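PDB 3KOS: HTH-type transcriptional activator AmpR from Citrobacter freundii, which regulates transcription of the AmpC beta-lactamase gene as a LysR-family DNA-binding factor, represented here by its effector-binding domain. Local coordinates for residues 70-84 with 175-188. Sequence-based numbering, arbitrary orientation.
Sequences WHDTDAQYLCSALMS and TQIDLGSYWITRLQ
An antiparallel strand pair with a classic beta bulge pairs Thr73-Cys79 with Tyr182-Leu187 in the LysR effector-binding domain. The bulge rests on Tyr182 O, which accepts from Leu78 N at 2.8 Å and weakly from Cys79 N; as a result the register moves by one residue between Tyr77-Trp183 and Cys79-Tyr182.

On one face the indole of Trp183 is held between two aromatic edges. Trp70 presents its six-membered ring edge-on to the five-membered ring, planes 80° apart, with Trp70 CH2 3.7 Å from Trp183 CD1. Tyr77 comes over the opposite face: its CB makes a CH-pi contact with the six-membered ring, and its own ring stands edge-on at 89°. With CG anti to the backbone N (chi1 -179°), the phenol runs on past the indole until Tyr77 CE2 lies 3.4 Å from Ser181 OG. Farther along this face Thr73 CG2 presses on Thr185 CB at 3.4 Å, tighter than usual for carbons.

On the other face, Leu78 CD2 packs against Ile184 CG2 at 3.7 Å. The Arg186 chain bends at chi3, and its NH2 reaches Asp74 OD2 at 3.2 Å in a salt bridge; OD2 lies near the guanidinium plane, whereas NH2 meets OD2 from above the carboxylate plane. NH1 is hydrogen-bonded to Arg190 O.

Beyond the bulge the chains separate, and two waters link Ala81 to Gly180 before Met83 and Ile177 pair again, Met83 N to Ile177 O measuring 2.8 Å. An Asx turn, Gly180 N to Asp178 OD1, shapes the intervening loop.

Strand 181-187 lies between 73-86 and 61-66 in the mixed sheet, whose Leu78-Ile184 face is covered by helix 194-209; past the separation, Met83 packs on strand 153-156.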
loop_
_atom_site.group_PDB
_atom_site.type_symbol
_atom_site.label_atom_id
_atom_site.label_comp_id
_atom_site.label_asym_id
_atom_site.label_seq_id
_atom_site.Cartn_x
_atom_site.Cartn_y
_atom_site.Cartn_z
ATOM N N TRP A 70 10.237 19.144 -8.461
ATOM C CA TRP A 70 10.984 18.151 -9.224
ATOM C C TRP A 70 11.609 18.810 -10.457
ATOM O O TRP A 70 10.955 19.592 -11.144
ATOM C CB TRP A 70 10.066 16.999 -9.651
ATOM C CG TRP A 70 9.443 16.263 -8.494
ATOM C CD1 TRP A 70 9.989 15.227 -7.787
ATOM C CD2 TRP A 70 8.158 16.513 -7.910
ATOM N NE1 TRP A 70 9.118 14.815 -6.800
ATOM C CE2 TRP A 70 7.989 15.589 -6.855
ATOM C CE3 TRP A 70 7.133 17.426 -8.175
ATOM C CZ2 TRP A 70 6.843 15.557 -6.067
ATOM C CZ3 TRP A 70 5.987 17.387 -7.393
ATOM C CH2 TRP A 70 5.852 16.464 -6.355
ATOM N N HIS A 71 12.868 18.491 -10.743
ATOM C CA HIS A 71 13.569 19.093 -11.874
ATOM C C HIS A 71 13.124 18.498 -13.213
ATOM O O HIS A 71 12.685 17.355 -13.276
ATOM C CB HIS A 71 15.078 18.924 -11.711
ATOM C CG HIS A 71 15.591 19.318 -10.359
ATOM N ND1 HIS A 71 15.452 20.593 -9.851
ATOM C CD2 HIS A 71 16.259 18.608 -9.417
ATOM C CE1 HIS A 71 16.002 20.648 -8.650
ATOM N NE2 HIS A 71 16.500 19.458 -8.365
ATOM N N ASP A 72 13.242 19.274 -14.289
ATOM C CA ASP A 72 12.822 18.814 -15.620
ATOM C C ASP A 72 11.402 18.237 -15.585
ATOM O O ASP A 72 11.087 17.250 -16.259
ATOM C CB ASP A 72 13.786 17.750 -16.158
ATOM C CG ASP A 72 15.240 18.184 -16.100
ATOM O OD1 ASP A 72 15.505 19.409 -16.057
ATOM O OD2 ASP A 72 16.119 17.291 -16.103
ATOM N N THR A 73 10.546 18.855 -14.782
ATOM C CA THR A 73 9.200 18.350 -14.595
ATOM C C THR A 73 8.202 19.488 -14.580
ATOM O O THR A 73 8.407 20.494 -13.907
ATOM C CB THR A 73 9.086 17.581 -13.274
ATOM O OG1 THR A 73 9.724 16.306 -13.405
ATOM C CG2 THR A 73 7.655 17.372 -12.913
ATOM N N ASP A 74 7.118 19.314 -15.323
ATOM C CA ASP A 74 6.024 20.262 -15.311
ATOM C C ASP A 74 5.032 19.786 -14.262
ATOM O O ASP A 74 4.374 18.768 -14.458
ATOM C CB ASP A 74 5.370 20.294 -16.687
ATOM C CG ASP A 74 4.324 21.378 -16.814
ATOM O OD1 ASP A 74 4.305 22.294 -15.961
ATOM O OD2 ASP A 74 3.523 21.312 -17.775
ATOM N N ALA A 75 4.929 20.519 -13.156
ATOM C CA ALA A 75 4.118 20.094 -12.018
ATOM C C ALA A 75 2.924 21.008 -11.794
ATOM O O ALA A 75 3.051 22.232 -11.845
ATOM C CB ALA A 75 4.978 20.034 -10.755
ATOM N N GLN A 76 1.763 20.409 -11.545
ATOM C CA GLN A 76 0.562 21.163 -11.228
ATOM C C GLN A 76 -0.026 20.722 -9.888
ATOM O O GLN A 76 -0.185 19.532 -9.634
ATOM C CB GLN A 76 -0.475 21.027 -12.350
ATOM C CG GLN A 76 -1.809 21.662 -12.011
ATOM C CD GLN A 76 -2.584 22.095 -13.243
ATOM O OE1 GLN A 76 -2.648 21.370 -14.242
ATOM N NE2 GLN A 76 -3.183 23.285 -13.178
ATOM N N TYR A 77 -0.329 21.685 -9.027
ATOM C CA TYR A 77 -0.827 21.411 -7.682
ATOM C C TYR A 77 -2.221 20.811 -7.763
ATOM O O TYR A 77 -3.069 21.289 -8.523
ATOM C CB TYR A 77 -0.840 22.711 -6.870
ATOM C CG TYR A 77 -1.319 22.610 -5.431
ATOM C CD1 TYR A 77 -2.662 22.757 -5.118
ATOM C CD2 TYR A 77 -0.420 22.418 -4.390
ATOM C CE1 TYR A 77 -3.101 22.689 -3.809
ATOM C CE2 TYR A 77 -0.848 22.363 -3.070
ATOM C CZ TYR A 77 -2.194 22.500 -2.791
ATOM O OH TYR A 77 -2.633 22.443 -1.485
ATOM N N LEU A 78 -2.455 19.744 -7.001
ATOM C CA LEU A 78 -3.775 19.122 -6.963
ATOM C C LEU A 78 -4.513 19.512 -5.699
ATOM O O LEU A 78 -5.574 20.118 -5.758
ATOM C CB LEU A 78 -3.680 17.591 -7.063
ATOM C CG LEU A 78 -3.101 17.044 -8.373
ATOM C CD1 LEU A 78 -2.992 15.527 -8.298
ATOM C CD2 LEU A 78 -3.967 17.471 -9.563
ATOM N N CYS A 79 -3.954 19.157 -4.547
ATOM C CA CYS A 79 -4.612 19.468 -3.284
ATOM C C CYS A 79 -3.646 19.317 -2.116
ATOM O O CYS A 79 -2.571 18.711 -2.248
ATOM C CB CYS A 79 -5.848 18.578 -3.077
ATOM S SG CYS A 79 -5.462 16.824 -2.730
ATOM N N SER A 80 -4.034 19.868 -0.973
ATOM C CA SER A 80 -3.181 19.820 0.209
ATOM C C SER A 80 -3.181 18.428 0.833
ATOM O O SER A 80 -4.035 17.595 0.523
ATOM C CB SER A 80 -3.640 20.866 1.229
ATOM O OG SER A 80 -4.995 20.644 1.587
ATOM N N ALA A 81 -2.229 18.197 1.735
ATOM C CA ALA A 81 -2.048 16.899 2.359
ATOM C C ALA A 81 -1.620 17.061 3.812
ATOM O O ALA A 81 -0.707 16.379 4.284
ATOM C CB ALA A 81 -1.020 16.076 1.574
ATOM N N LEU A 82 -2.293 17.967 4.521
ATOM C CA LEU A 82 -1.982 18.230 5.922
ATOM C C LEU A 82 -2.044 16.957 6.760
ATOM O O LEU A 82 -2.993 16.181 6.661
ATOM C CB LEU A 82 -2.937 19.272 6.495
ATOM C CG LEU A 82 -2.912 20.621 5.767
ATOM C CD1 LEU A 82 -3.779 21.634 6.509
ATOM C CD2 LEU A 82 -1.487 21.126 5.653
HETATM N N MSE A 83 -1.028 16.760 7.592
HETATM C CA MSE A 83 -0.902 15.533 8.375
HETATM C C MSE A 83 -1.152 15.729 9.857
HETATM O O MSE A 83 -0.816 16.767 10.430
HETATM C CB MSE A 83 0.489 14.944 8.207
HETATM C CG MSE A 83 0.830 14.627 6.774
HETATM SE SE MSE A 83 2.664 13.971 6.644
HETATM C CE MSE A 83 3.173 14.080 8.511
ATOM N N SER A 84 -1.723 14.705 10.482
ATOM C CA SER A 84 -2.007 14.743 11.904
ATOM C C SER A 84 -1.974 13.305 12.427
ATOM O O SER A 84 -2.096 12.359 11.645
ATOM C CB SER A 84 -3.383 15.385 12.119
ATOM O OG SER A 84 -3.589 15.754 13.469
ATOM N N THR A 175 -4.334 19.786 15.480
ATOM C CA THR A 175 -3.147 20.358 14.852
ATOM C C THR A 175 -2.622 19.511 13.704
ATOM O O THR A 175 -2.444 18.303 13.839
ATOM C CB THR A 175 -2.005 20.593 15.867
ATOM O OG1 THR A 175 -2.441 21.514 16.871
ATOM C CG2 THR A 175 -0.778 21.164 15.165
ATOM N N GLN A 176 -2.377 20.165 12.571
ATOM C CA GLN A 176 -1.873 19.490 11.384
ATOM C C GLN A 176 -0.601 20.168 10.885
ATOM O O GLN A 176 -0.424 21.369 11.077
ATOM C CB GLN A 176 -2.909 19.559 10.273
ATOM C CG GLN A 176 -4.269 19.028 10.633
ATOM C CD GLN A 176 -5.251 19.247 9.515
ATOM O OE1 GLN A 176 -5.764 18.293 8.929
ATOM N NE2 GLN A 176 -5.504 20.511 9.192
ATOM N N ILE A 177 0.270 19.407 10.226
ATOM C CA ILE A 177 1.475 19.977 9.623
ATOM C C ILE A 177 1.506 19.716 8.115
ATOM O O ILE A 177 0.877 18.776 7.628
ATOM C CB ILE A 177 2.769 19.437 10.269
ATOM C CG1 ILE A 177 2.836 17.909 10.172
ATOM C CG2 ILE A 177 2.869 19.879 11.731
ATOM C CD1 ILE A 177 4.156 17.309 10.654
ATOM N N ASP A 178 2.245 20.551 7.388
ATOM C CA ASP A 178 2.383 20.427 5.940
ATOM C C ASP A 178 3.818 20.062 5.600
ATOM O O ASP A 178 4.726 20.875 5.767
ATOM C CB ASP A 178 1.998 21.755 5.275
ATOM C CG ASP A 178 2.139 21.734 3.757
ATOM O OD1 ASP A 178 2.687 20.768 3.186
ATOM O OD2 ASP A 178 1.693 22.713 3.122
ATOM N N LEU A 179 4.027 18.827 5.151
ATOM C CA LEU A 179 5.342 18.388 4.715
ATOM C C LEU A 179 5.305 18.019 3.233
ATOM O O LEU A 179 6.199 17.337 2.729
ATOM C CB LEU A 179 5.818 17.192 5.546
ATOM C CG LEU A 179 5.940 17.478 7.045
ATOM C CD1 LEU A 179 6.439 16.250 7.809
ATOM C CD2 LEU A 179 6.860 18.668 7.272
ATOM N N GLY A 180 4.267 18.481 2.544
ATOM C CA GLY A 180 4.091 18.182 1.133
ATOM C C GLY A 180 2.628 18.199 0.731
ATOM O O GLY A 180 1.741 18.230 1.589
ATOM N N SER A 181 2.372 18.194 -0.579
ATOM C CA SER A 181 1.008 18.190 -1.105
ATOM C C SER A 181 0.908 17.165 -2.221
ATOM O O SER A 181 1.879 16.492 -2.537
ATOM C CB SER A 181 0.649 19.569 -1.674
ATOM O OG SER A 181 0.765 20.568 -0.686
ATOM N N TYR A 182 -0.264 17.049 -2.834
ATOM C CA TYR A 182 -0.390 16.167 -3.990
ATOM C C TYR A 182 -0.301 16.970 -5.275
ATOM O O TYR A 182 -0.914 18.037 -5.398
ATOM C CB TYR A 182 -1.674 15.325 -3.922
ATOM C CG TYR A 182 -1.601 14.297 -2.803
ATOM C CD1 TYR A 182 -0.849 13.130 -2.949
ATOM C CD2 TYR A 182 -2.256 14.509 -1.600
ATOM C CE1 TYR A 182 -0.751 12.202 -1.922
ATOM C CE2 TYR A 182 -2.166 13.583 -0.557
ATOM C CZ TYR A 182 -1.418 12.430 -0.729
ATOM O OH TYR A 182 -1.314 11.509 0.303
ATOM N N TRP A 183 0.487 16.457 -6.213
ATOM C CA TRP A 183 0.747 17.128 -7.487
ATOM C C TRP A 183 0.542 16.162 -8.635
ATOM O O TRP A 183 0.662 14.944 -8.468
ATOM C CB TRP A 183 2.207 17.586 -7.541
ATOM C CG TRP A 183 2.580 18.565 -6.493
ATOM C CD1 TRP A 183 2.889 18.303 -5.189
ATOM C CD2 TRP A 183 2.707 19.984 -6.660
ATOM N NE1 TRP A 183 3.189 19.475 -4.531
ATOM C CE2 TRP A 183 3.084 20.520 -5.411
ATOM C CE3 TRP A 183 2.529 20.854 -7.745
ATOM C CZ2 TRP A 183 3.296 21.883 -5.217
ATOM C CZ3 TRP A 183 2.737 22.211 -7.550
ATOM C CH2 TRP A 183 3.115 22.710 -6.295
ATOM N N ILE A 184 0.248 16.702 -9.813
ATOM C CA ILE A 184 0.306 15.894 -11.027
ATOM C C ILE A 184 1.487 16.391 -11.878
ATOM O O ILE A 184 1.658 17.590 -12.063
ATOM C CB ILE A 184 -1.034 15.924 -11.812
ATOM C CG1 ILE A 184 -0.996 14.932 -12.988
ATOM C CG2 ILE A 184 -1.383 17.341 -12.262
ATOM C CD1 ILE A 184 -2.384 14.588 -13.569
ATOM N N THR A 185 2.310 15.479 -12.368
ATOM C CA THR A 185 3.541 15.882 -13.038
ATOM C C THR A 185 3.738 15.193 -14.383
ATOM O O THR A 185 3.373 14.026 -14.559
ATOM C CB THR A 185 4.797 15.675 -12.129
ATOM O OG1 THR A 185 5.079 14.278 -11.964
ATOM C CG2 THR A 185 4.569 16.301 -10.768
ATOM N N ARG A 186 4.302 15.942 -15.329
ATOM C CA ARG A 186 4.651 15.433 -16.649
ATOM C C ARG A 186 6.145 15.669 -16.830
ATOM O O ARG A 186 6.636 16.767 -16.565
ATOM C CB ARG A 186 3.867 16.223 -17.721
ATOM C CG ARG A 186 4.244 15.924 -19.158
ATOM C CD ARG A 186 3.575 16.912 -20.142
ATOM N NE ARG A 186 3.951 18.304 -19.883
ATOM C CZ ARG A 186 4.980 18.914 -20.464
ATOM N NH1 ARG A 186 5.728 18.261 -21.342
ATOM N NH2 ARG A 186 5.259 20.175 -20.175
ATOM N N LEU A 187 6.881 14.650 -17.249
ATOM C CA LEU A 187 8.279 14.880 -17.615
ATOM C C LEU A 187 8.282 15.953 -18.689
ATOM O O LEU A 187 7.470 15.905 -19.604
ATOM C CB LEU A 187 8.917 13.609 -18.169
ATOM C CG LEU A 187 9.260 12.535 -17.142
ATOM C CD1 LEU A 187 9.962 11.368 -17.819
ATOM C CD2 LEU A 187 10.135 13.133 -16.045
ATOM N N GLN A 188 9.183 16.919 -18.588
ATOM C CA GLN A 188 9.223 17.979 -19.588
ATOM C C GLN A 188 9.442 17.420 -20.988
ATOM O O GLN A 188 9.026 18.021 -21.972
ATOM C CB GLN A 188 10.261 19.045 -19.233
ATOM C CG GLN A 188 9.858 19.857 -18.008
ATOM C CD GLN A 188 10.628 21.155 -17.862
ATOM O OE1 GLN A 188 11.833 21.219 -18.133
ATOM N NE2 GLN A 188 9.933 22.203 -17.414
HETATM O O HOH W 1 1.976 17.008 4.115
HETATM O O HOH W 2 -0.335 20.181 2.171
#